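PDB 4OSP: oxygenase-reductase from Streptomyces fradiae, which reduces the C-6 ketone of angucyclinones with NADPH through this C-terminal short-chain dehydrogenase/reductase domain, and as a whole protein probably also binds FAD. Local coordinates for residues N131-A134 with P135-V139; E83-L86 with A87-R90; L182-A185 with K186-G189. All coordinates share one frame; numbering follows the deposited sequence.

Interaction 1 of 3, residues N131-A134 with P135-V139; sequences NAKA and PFFIV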
loop_
_atom_site.group_PDB
_atom_site.type_symbol
_atom_site.label_atom_id
_atom_site.label_comp_id
_atom_site.label_asym_id
_atom_site.label_seq_id
_atom_site.Cartn_x
_atom_site.Cartn_y
_atom_site.Cartn_z
ATOM N N ASN B 131 16.915 16.833 -1.068
ATOM C CA ASN B 131 15.862 15.911 -1.480
ATOM C C ASN B 131 14.507 16.097 -0.776
ATOM O O ASN B 131 13.490 15.640 -1.280
ATOM C CB ASN B 131 16.313 14.454 -1.326
ATOM C CG ASN B 131 17.647 14.160 -2.003
ATOM O OD1 ASN B 131 17.842 14.443 -3.181
ATOM N ND2 ASN B 131 18.561 13.555 -1.255
ATOM N N ALA B 132 14.498 16.726 0.396
ATOM C CA ALA B 132 13.258 16.870 1.175
ATOM C C ALA B 132 12.951 18.329 1.522
ATOM O O ALA B 132 11.866 18.835 1.222
ATOM C CB ALA B 132 13.326 16.030 2.441
ATOM N N LYS B 133 13.917 18.997 2.145
ATOM C CA LYS B 133 13.771 20.394 2.528
ATOM C C LYS B 133 13.439 21.282 1.347
ATOM O O LYS B 133 12.466 22.037 1.394
ATOM C CB LYS B 133 15.028 20.907 3.228
ATOM C CG LYS B 133 14.905 22.347 3.715
ATOM C CD LYS B 133 15.944 22.666 4.770
ATOM C CE LYS B 133 15.803 24.102 5.274
ATOM N NZ LYS B 133 16.896 24.447 6.225
ATOM N N ALA B 134 14.243 21.203 0.290
ATOM C CA ALA B 134 14.047 22.088 -0.848
ATOM C C ALA B 134 12.689 21.845 -1.490
ATOM O O ALA B 134 11.922 22.791 -1.692
ATOM C CB ALA B 134 15.175 21.952 -1.869
ATOM N N PRO B 135 12.365 20.574 -1.803
ATOM C CA PRO B 135 11.066 20.368 -2.422
ATOM C C PRO B 135 9.915 20.880 -1.549
ATOM O O PRO B 135 8.962 21.472 -2.082
ATOM C CB PRO B 135 11.002 18.850 -2.610
ATOM C CG PRO B 135 12.436 18.451 -2.752
ATOM C CD PRO B 135 13.172 19.339 -1.792
ATOM N N PHE B 136 10.001 20.700 -0.228
ATOM C CA PHE B 136 8.978 21.289 0.640
ATOM C C PHE B 136 8.852 22.803 0.454
ATOM O O PHE B 136 7.763 23.313 0.208
ATOM C CB PHE B 136 9.198 20.981 2.119
ATOM C CG PHE B 136 8.200 21.660 2.997
ATOM C CD1 PHE B 136 8.437 22.949 3.477
ATOM C CD2 PHE B 136 6.965 21.052 3.269
ATOM C CE1 PHE B 136 7.483 23.600 4.236
ATOM C CE2 PHE B 136 6.013 21.698 4.046
ATOM C CZ PHE B 136 6.271 22.975 4.527
ATOM N N PHE B 137 9.966 23.515 0.577
ATOM C CA PHE B 137 9.936 24.975 0.479
ATOM C C PHE B 137 9.681 25.497 -0.925
ATOM O O PHE B 137 9.161 26.606 -1.101
ATOM C CB PHE B 137 11.169 25.608 1.156
ATOM C CG PHE B 137 11.111 25.517 2.641
ATOM C CD1 PHE B 137 10.288 26.380 3.361
ATOM C CD2 PHE B 137 11.761 24.490 3.317
ATOM C CE1 PHE B 137 10.167 26.258 4.734
ATOM C CE2 PHE B 137 11.649 24.361 4.694
ATOM C CZ PHE B 137 10.843 25.239 5.404
ATOM N N ILE B 138 9.983 24.673 -1.922
ATOM C CA ILE B 138 9.657 25.013 -3.304
ATOM C C ILE B 138 8.145 24.947 -3.500
ATOM O O ILE B 138 7.555 25.825 -4.126
ATOM C CB ILE B 138 10.342 24.072 -4.308
ATOM C CG1 ILE B 138 11.856 24.337 -4.348
ATOM C CG2 ILE B 138 9.721 24.227 -5.700
ATOM C CD1 ILE B 138 12.626 23.358 -5.221
ATOM N N VAL B 139 7.521 23.902 -2.963
ATOM C CA VAL B 139 6.075 23.804 -2.997
ATOM C C VAL B 139 5.473 24.994 -2.258
ATOM O O VAL B 139 4.554 25.652 -2.757
ATOM C CB VAL B 139 5.573 22.490 -2.371
ATOM C CG1 VAL B 139 4.054 22.500 -2.259
ATOM C CG2 VAL B 139 6.041 21.298 -3.196
#

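Interaction 2 of 3, residues E83-L86 with A87-R90; sequences ELFL and ALER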
loop_
_atom_site.group_PDB
_atom_site.type_symbol
_atom_site.label_atom_id
_atom_site.label_comp_id
_atom_site.label_asym_id
_atom_site.label_seq_id
_atom_site.Cartn_x
_atom_site.Cartn_y
_atom_site.Cartn_z
ATOM N N GLU B 83 16.663 32.312 -4.765
ATOM C CA GLU B 83 17.258 32.521 -6.088
ATOM C C GLU B 83 16.429 31.839 -7.175
ATOM O O GLU B 83 16.114 32.451 -8.207
ATOM C CB GLU B 83 18.724 32.045 -6.132
ATOM C CG GLU B 83 19.628 32.696 -5.091
ATOM C CD GLU B 83 19.709 34.221 -5.219
ATOM O OE1 GLU B 83 19.815 34.739 -6.357
ATOM O OE2 GLU B 83 19.675 34.905 -4.176
ATOM N N LEU B 84 16.058 30.581 -6.941
ATOM C CA LEU B 84 15.215 29.861 -7.896
ATOM C C LEU B 84 14.040 30.734 -8.351
ATOM O O LEU B 84 13.862 30.973 -9.547
ATOM C CB LEU B 84 14.714 28.542 -7.295
ATOM C CG LEU B 84 13.704 27.686 -8.080
ATOM C CD1 LEU B 84 14.122 27.435 -9.523
ATOM C CD2 LEU B 84 13.493 26.354 -7.369
ATOM N N PHE B 85 13.257 31.233 -7.404
ATOM C CA PHE B 85 12.029 31.918 -7.763
ATOM C C PHE B 85 12.241 33.342 -8.278
ATOM O O PHE B 85 11.464 33.824 -9.090
ATOM C CB PHE B 85 11.015 31.858 -6.616
ATOM C CG PHE B 85 10.320 30.527 -6.498
ATOM C CD1 PHE B 85 10.953 29.447 -5.885
ATOM C CD2 PHE B 85 9.045 30.344 -7.029
ATOM C CE1 PHE B 85 10.324 28.218 -5.788
ATOM C CE2 PHE B 85 8.407 29.121 -6.924
ATOM C CZ PHE B 85 9.048 28.053 -6.303
ATOM N N LEU B 86 13.309 33.996 -7.834
ATOM C CA LEU B 86 13.718 35.274 -8.421
ATOM C C LEU B 86 13.898 35.105 -9.926
ATOM O O LEU B 86 13.302 35.843 -10.730
ATOM C CB LEU B 86 15.022 35.750 -7.792
ATOM C CG LEU B 86 15.431 37.220 -7.926
ATOM C CD1 LEU B 86 14.509 38.129 -7.113
ATOM C CD2 LEU B 86 16.878 37.394 -7.476
ATOM N N ALA B 87 14.691 34.105 -10.300
ATOM C CA ALA B 87 14.960 33.813 -11.706
ATOM C C ALA B 87 13.704 33.301 -12.414
ATOM O O ALA B 87 13.399 33.711 -13.537
ATOM C CB ALA B 87 16.104 32.815 -11.826
ATOM N N LEU B 88 12.947 32.442 -11.736
ATOM C CA LEU B 88 11.728 31.901 -12.315
ATOM C C LEU B 88 10.744 33.016 -12.680
ATOM O O LEU B 88 10.207 33.047 -13.792
ATOM C CB LEU B 88 11.071 30.883 -11.363
ATOM C CG LEU B 88 9.740 30.286 -11.822
ATOM C CD1 LEU B 88 9.975 29.344 -12.995
ATOM C CD2 LEU B 88 9.031 29.566 -10.683
ATOM N N GLU B 89 10.528 33.930 -11.741
ATOM C CA GLU B 89 9.537 34.992 -11.898
ATOM C C GLU B 89 9.914 36.033 -12.959
ATOM O O GLU B 89 9.070 36.441 -13.756
ATOM C CB GLU B 89 9.257 35.665 -10.555
ATOM C CG GLU B 89 8.447 34.798 -9.600
ATOM C CD GLU B 89 8.012 35.532 -8.339
ATOM O OE1 GLU B 89 8.485 36.657 -8.080
ATOM O OE2 GLU B 89 7.191 34.982 -7.600
ATOM N N ARG B 90 11.176 36.455 -12.970
ATOM C CA ARG B 90 11.673 37.317 -14.035
ATOM C C ARG B 90 11.442 36.657 -15.405
ATOM O O ARG B 90 10.796 37.239 -16.274
ATOM C CB ARG B 90 13.149 37.637 -13.825
ATOM C CG ARG B 90 13.680 38.763 -14.707
ATOM C CD ARG B 90 15.074 39.202 -14.277
ATOM N NE ARG B 90 16.081 38.193 -14.606
ATOM C CZ ARG B 90 16.524 37.268 -13.762
ATOM N NH1 ARG B 90 16.064 37.217 -12.521
ATOM N NH2 ARG B 90 17.434 36.392 -14.157
#

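Interaction 3 of 3, residues L182-A185 with K186-G189; sequences LHFA and KHLG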
loop_
_atom_site.group_PDB
_atom_site.type_symbol
_atom_site.label_atom_id
_atom_site.label_comp_id
_atom_site.label_asym_id
_atom_site.label_seq_id
_atom_site.Cartn_x
_atom_site.Cartn_y
_atom_site.Cartn_z
ATOM N N LEU B 182 0.948 13.200 -0.416
ATOM C CA LEU B 182 -0.273 12.816 0.329
ATOM C C LEU B 182 -1.001 14.019 0.977
ATOM O O LEU B 182 -2.182 14.230 0.755
ATOM C CB LEU B 182 0.051 11.748 1.386
ATOM C CG LEU B 182 -1.074 11.240 2.305
ATOM C CD1 LEU B 182 -2.005 10.309 1.540
ATOM C CD2 LEU B 182 -0.508 10.518 3.524
ATOM N N HIS B 183 -0.265 14.810 1.751
ATOM C CA HIS B 183 -0.843 15.883 2.550
ATOM C C HIS B 183 -1.173 17.143 1.741
ATOM O O HIS B 183 -2.240 17.742 1.928
ATOM C CB HIS B 183 0.060 16.162 3.735
ATOM C CG HIS B 183 0.433 14.919 4.483
ATOM N ND1 HIS B 183 -0.418 14.310 5.384
ATOM C CD2 HIS B 183 1.533 14.135 4.417
ATOM C CE1 HIS B 183 0.155 13.221 5.856
ATOM N NE2 HIS B 183 1.329 13.081 5.271
ATOM N N PHE B 184 -0.302 17.514 0.809
ATOM C CA PHE B 184 -0.623 18.621 -0.082
ATOM C C PHE B 184 -1.765 18.343 -1.036
ATOM O O PHE B 184 -2.433 19.276 -1.490
ATOM C CB PHE B 184 0.599 19.122 -0.845
ATOM C CG PHE B 184 1.374 20.149 -0.109
ATOM C CD1 PHE B 184 0.885 21.435 0.018
ATOM C CD2 PHE B 184 2.581 19.833 0.488
ATOM C CE1 PHE B 184 1.595 22.399 0.707
ATOM C CE2 PHE B 184 3.293 20.791 1.193
ATOM C CZ PHE B 184 2.797 22.075 1.306
ATOM N N ALA B 185 -1.996 17.076 -1.360
ATOM C CA ALA B 185 -3.143 16.720 -2.206
ATOM C C ALA B 185 -4.436 17.007 -1.443
ATOM O O ALA B 185 -5.407 17.558 -1.995
ATOM C CB ALA B 185 -3.077 15.255 -2.615
ATOM N N LYS B 186 -4.449 16.630 -0.175
ATOM C CA LYS B 186 -5.549 16.973 0.704
ATOM C C LYS B 186 -5.637 18.491 0.862
ATOM O O LYS B 186 -6.717 19.081 0.726
ATOM C CB LYS B 186 -5.362 16.298 2.068
ATOM C CG LYS B 186 -6.386 16.693 3.124
ATOM C CD LYS B 186 -7.711 16.032 2.834
ATOM C CE LYS B 186 -8.753 16.351 3.887
ATOM N NZ LYS B 186 -10.105 16.235 3.266
ATOM N N HIS B 187 -4.497 19.124 1.128
ATOM C CA HIS B 187 -4.471 20.558 1.423
ATOM C C HIS B 187 -4.992 21.361 0.240
ATOM O O HIS B 187 -5.751 22.308 0.424
ATOM C CB HIS B 187 -3.054 21.013 1.791
ATOM C CG HIS B 187 -2.983 22.416 2.321
ATOM N ND1 HIS B 187 -3.647 22.820 3.465
ATOM C CD2 HIS B 187 -2.313 23.506 1.869
ATOM C CE1 HIS B 187 -3.399 24.099 3.686
ATOM N NE2 HIS B 187 -2.591 24.539 2.733
ATOM N N LEU B 188 -4.610 20.955 -0.974
ATOM C CA LEU B 188 -4.880 21.758 -2.166
ATOM C C LEU B 188 -6.146 21.349 -2.921
ATOM O O LEU B 188 -6.382 21.822 -4.032
ATOM C CB LEU B 188 -3.668 21.751 -3.101
ATOM C CG LEU B 188 -2.340 22.259 -2.504
ATOM C CD1 LEU B 188 -1.193 22.117 -3.500
ATOM C CD2 LEU B 188 -2.472 23.706 -2.032
ATOM N N GLY B 189 -6.965 20.490 -2.308
ATOM C CA GLY B 189 -8.240 20.037 -2.907
ATOM C C GLY B 189 -9.209 21.159 -3.275
ATOM O O GLY B 189 -9.756 21.188 -4.390
#

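Interaction 1 of 3, residues N131-A134 with P135-V139
Phe136 N, Phe137 N and Ile138 N bond to the carbonyls of Ala132, Lys133 and Ala134, four residues back on helix 121-142, while Pro135, with no N-H to give, kinks the helix. Just before the kink, the turn at 131-133 is widened to a pi-type one. The straightest of these bonds is Phe137 N to Lys133 O, at 170°. The shortest is Ile138 N to Ala134 O, at 2.7 Å.

The proline ring lies against the turn before it. Pro135 CG sits 3.3 Å from Asn131 O. Pro135 CD sits 3.3 Å from Ala132 O. Lys133 and Phe137 meet one turn apart. Lys133 CG is anti to the backbone N (chi1 -177°), which brings it to 3.8 Å from Phe137 CD2. The same CD2, at the ring edge, lies 3.2 Å from Lys133 O. The lysine chain then runs on extended, and NZ forms a salt bridge with Asp125 of the second subunit. Beside this pair, Phe136 CD1 sits over the centre of one face of the Phe137 ring.

Asn131 OD1 accepts a hydrogen bond from Val110 N, close to the NADP(+)-binding Gly109. Pro135 and Phe136 pack on helix 168-187, and Phe136 also meets Phe124 of the second subunit. Ala134, Phe137 and Ile138 face helix 80-96, while Pro135, Ile138 and Val139 reach strand 103-106.

Interaction 2 of 3, residues E83-L86 with A87-R90
Phe85 and Leu88 make the apolar contact here, side by side on one flank of helix 80-96 and pointing the same way. Leu88 CD2 touches the phenyl ring at two carbons, 3.7 Å from Phe85 CD2 and 3.8 Å from Phe85 CE2. The ring has its CG beside the backbone N (chi1 -77°), whereas Leu88 CG is anti to its own N (chi1 177°). These different first torsions set the two side chains side by side. Both are buried.

Four backbone hydrogen bonds join the turns. Ala87 N to Glu83 O is nearly linear, at 176°. Leu88 N to Leu84 O and Glu89 N to Phe85 O are each 2.8 Å long. Arg90 N to Leu86 O closes the set.

Aliphatic carbons also lie against the carbonyls. Glu89 CB and CG are both 3.2 Å from Phe85 O, and Leu88 CB is 3.3 Å from Leu84 O. The bend of Arg90 at chi3 turns its guanidinium back toward the preceding turn, with Arg90 NH1 3.6 Å from Leu86 O.

The charged end of Glu89 is engaged outside the turn. Its OE2 forms a salt bridge with Arg141 NH2 of helix 121-142.

Leu84 comes near Leu75, an NADP(+)-binding residue. Leu84 and Leu88 face strand 42-47, and Phe85 packs on helix 121-142. Glu83, Leu86 and Arg90 lie on the exposed side. The pattern is that of an amphipathic helix covering a Rossmann-fold sheet.

Interaction 3 of 3, residues L182-A185 with K186-G189
Phe184 and Leu188 both carry CG beside the backbone N (chi1 -87° and -58°), and their side chains cross at a slant one turn apart. Phe184 CD1 lies 4.1 Å from Leu188 CD1, a loose apolar contact. The neighbouring ring carbon, Phe184 CE1, comes within 4.2 Å of His187 CD2.

The backbone bonds change toward the helix end. Lys186 N to Leu182 O is weak, at 3.4 Å. His187 N to His183 O is firm, at 2.8 Å. Leu188 N reaches Phe184 O at the same length, but from above the carbonyl plane and at a bent 144°. Leu188 is the first residue to leave helical angles. Its CB and CG still press on Phe184 O, each at 3.2 Å.

Phe184 packs on helix 121-142, while Ala185 and Leu188 rest on Val195 of strand 194-204. This is the helix end of a beta-alpha-beta crossover. His183 NE2 bonds to Gln179 OE1, and its ND1 to Asn164 N of the second subunit. His187 NE2 bonds to Glu117 OE2 of that subunit. The chemistry is therefore divided: Phe184 and Leu188 pack inside the domain, both imidazoles bond to the second subunit, and Leu182 and Ala185 also pack on Leu262 of the third subunit.

Overall arrangement
Interactions 1 and 2 lie within single helices of one Rossmann-type domain; interaction 3 runs off the end of another. Interaction 1 is the central one. Ile138 packs on Phe85 and Leu84 of interaction 2, and Phe136 and Val139 pack on Phe184 of interaction 3. Interactions 2 and 3 do not touch; their nearest atoms are about 12 Å apart. Interactions 1 and 3 are largely buried, and both meet the second subunit. There Lys133 pairs with Asp125 and aromatic rings meet, whereas interaction 3 uses histidine hydrogen bonds. Interaction 2 touches no other chain and is partly exposed; Glu89 pairs with Arg141 of its own subunit. Interaction 1 holds a proline kink, interaction 2 an unbroken helix.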